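Local coordinates for beta-ketoacyl-[acyl-carrier-protein] synthase FabY (Pseudomonas aeruginosa, PDB 4CW4), which catalyses the condensation of acetyl-CoA with malonyl-acyl carrier protein to give the acetoacetyl primer that starts fatty acid biosynthesis, at residues 385-397 / 542-555. Sequence-based numbering, arbitrary orientation.
Sequences IHGAVTDVFINAD and GNNASGVVLSPRIA
Asn-544 ND2 reaches across to 385-397 with two hydrogen bonds, 2.8 Å to the backbone Asn-395 O and 2.8 Å to Asp-397 OD1. The first lies in the Asn-395 carbonyl plane; for the second the amide comes from above the carboxylate, the two planes being 48° apart. With both bonds on ND2, the rotation of the amide is fixed, and a water bridges Asn-544 OD1 and Asp-397 OD2. Lys-400 forms a salt bridge with Asp-397. The Asn-544 side chain lies about 8 Å from that of His-439, a predicted active-site residue.

From there the strands 387-394 and 543-550 run antiparallel, their directions 147° apart. A classic beta bulge is evident where Val-548 O accepts from Thr-390 N (3.3 Å) while Val-548 N donates to Asp-391 O (2.9 Å). Here Thr-390 splits its branches: OG1 sits between the backbone N and the carbonyl carbon (chi1 48°), which brings it 3.4 Å from Val-548 CG1, while CG2, anti to the carbonyl carbon, meets Leu-550 CD1 at 3.6 Å, the Thr-390 and Leu-550 side chains crossing at about a right angle.

In this thiolase-like fold, Val-389, Ile-394 and Ala-545 face helix 288-301, whereas Asp-391, Ser-546 and Asn-544 face helix 409-425; strands 10-19 and 532-539 flank the pair.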
# COMPACT_ATOMS: atom_id res chain seq x y z
N ILE A 385 0.30 -8.55 29.44
CA ILE A 385 1.48 -8.21 28.67
C ILE A 385 2.09 -9.48 28.11
O ILE A 385 2.54 -10.35 28.85
CB ILE A 385 2.50 -7.42 29.52
CG1 ILE A 385 1.92 -6.04 29.85
CG2 ILE A 385 3.82 -7.26 28.77
CD1 ILE A 385 2.69 -5.26 30.91
N HIS A 386 2.07 -9.58 26.78
CA HIS A 386 2.61 -10.73 26.07
C HIS A 386 4.01 -10.46 25.54
O HIS A 386 4.67 -11.36 25.03
CB HIS A 386 1.65 -11.15 24.96
CG HIS A 386 0.27 -11.45 25.47
ND1 HIS A 386 -0.02 -12.61 26.14
CD2 HIS A 386 -0.88 -10.73 25.43
CE1 HIS A 386 -1.29 -12.60 26.50
NE2 HIS A 386 -1.84 -11.48 26.08
N GLY A 387 4.44 -9.21 25.68
CA GLY A 387 5.73 -8.76 25.22
C GLY A 387 5.69 -7.24 25.07
O GLY A 387 4.66 -6.62 25.30
N ALA A 388 6.80 -6.65 24.65
CA ALA A 388 6.86 -5.22 24.32
C ALA A 388 7.66 -5.06 23.04
O ALA A 388 8.53 -5.87 22.73
CB ALA A 388 7.50 -4.43 25.44
N VAL A 389 7.35 -4.04 22.26
CA VAL A 389 8.08 -3.79 21.04
C VAL A 389 8.71 -2.40 21.12
O VAL A 389 8.01 -1.42 21.31
CB VAL A 389 7.18 -3.91 19.82
CG1 VAL A 389 7.99 -3.61 18.60
CG2 VAL A 389 6.62 -5.31 19.70
N THR A 390 10.03 -2.34 20.98
CA THR A 390 10.78 -1.12 21.24
C THR A 390 11.27 -0.41 19.99
O THR A 390 11.48 0.79 20.01
CB THR A 390 11.96 -1.38 22.18
OG1 THR A 390 12.68 -2.51 21.73
CG2 THR A 390 11.49 -1.63 23.60
N ASP A 391 11.47 -1.14 18.90
CA ASP A 391 11.99 -0.53 17.69
C ASP A 391 11.76 -1.43 16.51
O ASP A 391 11.76 -2.67 16.64
CB ASP A 391 13.51 -0.31 17.77
CG ASP A 391 13.90 1.05 18.36
OD1 ASP A 391 13.46 2.12 17.87
OD2 ASP A 391 14.66 1.02 19.35
N VAL A 392 11.60 -0.79 15.35
CA VAL A 392 11.75 -1.43 14.06
C VAL A 392 12.63 -0.53 13.22
O VAL A 392 12.39 0.68 13.13
CB VAL A 392 10.39 -1.60 13.34
CG1 VAL A 392 10.58 -2.05 11.88
CG2 VAL A 392 9.51 -2.60 14.11
N PHE A 393 13.64 -1.12 12.61
CA PHE A 393 14.52 -0.41 11.70
C PHE A 393 14.34 -0.91 10.28
O PHE A 393 14.25 -2.11 10.03
CB PHE A 393 15.96 -0.54 12.16
CG PHE A 393 16.19 0.09 13.51
CD1 PHE A 393 16.16 1.46 13.67
CD2 PHE A 393 16.39 -0.70 14.62
CE1 PHE A 393 16.33 2.03 14.92
CE2 PHE A 393 16.56 -0.14 15.87
CZ PHE A 393 16.55 1.23 16.02
N ILE A 394 14.27 0.05 9.37
CA ILE A 394 14.01 -0.19 7.97
C ILE A 394 15.08 0.51 7.15
O ILE A 394 15.34 1.69 7.34
CB ILE A 394 12.63 0.38 7.58
CG1 ILE A 394 11.51 -0.41 8.27
CG2 ILE A 394 12.44 0.39 6.07
CD1 ILE A 394 10.11 0.23 8.18
N ASN A 395 15.70 -0.22 6.23
CA ASN A 395 16.75 0.32 5.37
C ASN A 395 16.67 -0.33 4.00
O ASN A 395 16.56 -1.56 3.88
CB ASN A 395 18.14 0.04 5.96
CG ASN A 395 18.38 0.80 7.24
OD1 ASN A 395 18.10 0.30 8.35
ND2 ASN A 395 18.89 2.03 7.12
N ALA A 396 16.75 0.50 2.96
CA ALA A 396 16.76 0.03 1.58
C ALA A 396 18.18 -0.41 1.20
O ALA A 396 19.08 -0.45 2.04
CB ALA A 396 16.23 1.12 0.64
N ASP A 397 18.38 -0.75 -0.07
CA ASP A 397 19.58 -1.45 -0.50
C ASP A 397 20.58 -0.56 -1.25
O ASP A 397 21.63 -1.03 -1.65
CB ASP A 397 19.19 -2.59 -1.45
CG ASP A 397 18.63 -3.79 -0.74
OD1 ASP A 397 18.81 -3.96 0.49
OD2 ASP A 397 18.00 -4.62 -1.45
N GLY A 542 14.18 -3.86 -2.54
CA GLY A 542 15.08 -3.22 -1.60
C GLY A 542 14.36 -2.87 -0.31
O GLY A 542 14.51 -1.78 0.22
N ASN A 543 13.58 -3.83 0.19
CA ASN A 543 12.85 -3.66 1.43
C ASN A 543 13.42 -4.58 2.50
O ASN A 543 13.50 -5.78 2.30
CB ASN A 543 11.36 -3.92 1.18
CG ASN A 543 10.70 -2.75 0.45
OD1 ASN A 543 10.53 -1.67 1.03
ND2 ASN A 543 10.36 -2.94 -0.82
N ASN A 544 13.86 -4.00 3.61
CA ASN A 544 14.43 -4.77 4.72
C ASN A 544 13.94 -4.19 6.02
O ASN A 544 13.83 -2.97 6.15
CB ASN A 544 15.97 -4.70 4.72
CG ASN A 544 16.58 -5.08 3.39
OD1 ASN A 544 16.79 -6.26 3.09
ND2 ASN A 544 16.88 -4.07 2.58
N ALA A 545 13.69 -5.04 7.00
CA ALA A 545 13.30 -4.56 8.32
C ALA A 545 13.70 -5.55 9.39
O ALA A 545 13.72 -6.75 9.14
CB ALA A 545 11.79 -4.29 8.40
N SER A 546 14.02 -5.01 10.57
CA SER A 546 14.24 -5.84 11.74
C SER A 546 13.55 -5.21 12.94
O SER A 546 13.63 -4.00 13.15
CB SER A 546 15.74 -6.00 12.04
OG SER A 546 16.43 -6.49 10.91
N GLY A 547 12.85 -6.04 13.70
CA GLY A 547 12.14 -5.59 14.89
C GLY A 547 12.69 -6.17 16.18
O GLY A 547 13.22 -7.29 16.18
N VAL A 548 12.52 -5.43 17.27
CA VAL A 548 12.96 -5.85 18.59
C VAL A 548 11.75 -6.09 19.49
O VAL A 548 10.93 -5.20 19.70
CB VAL A 548 13.87 -4.78 19.24
CG1 VAL A 548 14.37 -5.25 20.60
CG2 VAL A 548 15.04 -4.46 18.34
N VAL A 549 11.65 -7.31 20.01
CA VAL A 549 10.56 -7.69 20.90
C VAL A 549 11.15 -8.15 22.23
O VAL A 549 12.06 -8.98 22.26
CB VAL A 549 9.72 -8.86 20.30
CG1 VAL A 549 8.43 -9.05 21.09
CG2 VAL A 549 9.44 -8.64 18.82
N LEU A 550 10.63 -7.60 23.31
CA LEU A 550 11.03 -7.94 24.67
C LEU A 550 10.01 -8.87 25.30
O LEU A 550 8.82 -8.76 25.02
CB LEU A 550 11.14 -6.68 25.54
CG LEU A 550 11.95 -5.52 24.96
CD1 LEU A 550 11.96 -4.35 25.96
CD2 LEU A 550 13.37 -5.97 24.61
N SER A 551 10.47 -9.79 26.15
CA SER A 551 9.59 -10.72 26.81
C SER A 551 8.68 -10.04 27.83
O SER A 551 8.98 -8.93 28.29
CB SER A 551 10.42 -11.77 27.59
OG SER A 551 11.08 -11.13 28.67
N PRO A 552 7.62 -10.74 28.25
CA PRO A 552 6.84 -10.24 29.38
C PRO A 552 7.67 -9.96 30.63
O PRO A 552 7.42 -8.96 31.31
CB PRO A 552 5.83 -11.35 29.62
CG PRO A 552 5.63 -11.95 28.28
CD PRO A 552 6.98 -11.91 27.62
N ARG A 553 8.65 -10.81 30.95
CA ARG A 553 9.44 -10.58 32.15
C ARG A 553 10.16 -9.24 32.08
O ARG A 553 10.17 -8.49 33.06
CB ARG A 553 10.48 -11.67 32.38
CG ARG A 553 11.21 -11.52 33.71
CD ARG A 553 12.21 -12.63 33.96
NE ARG A 553 13.48 -12.34 33.29
CZ ARG A 553 14.36 -11.44 33.71
NH1 ARG A 553 14.12 -10.72 34.80
NH2 ARG A 553 15.48 -11.25 33.02
N ILE A 554 10.79 -8.96 30.95
CA ILE A 554 11.52 -7.70 30.79
C ILE A 554 10.55 -6.53 30.85
O ILE A 554 10.80 -5.54 31.53
CB ILE A 554 12.32 -7.69 29.48
CG1 ILE A 554 13.39 -8.80 29.51
CG2 ILE A 554 12.93 -6.31 29.20
CD1 ILE A 554 14.49 -8.62 30.51
N ALA A 555 9.44 -6.64 30.15
CA ALA A 555 8.46 -5.57 30.11
C ALA A 555 7.90 -5.30 31.50
O ALA A 555 7.74 -4.14 31.89
CB ALA A 555 7.33 -5.93 29.14
O HOH W 1 17.30 -6.69 0.39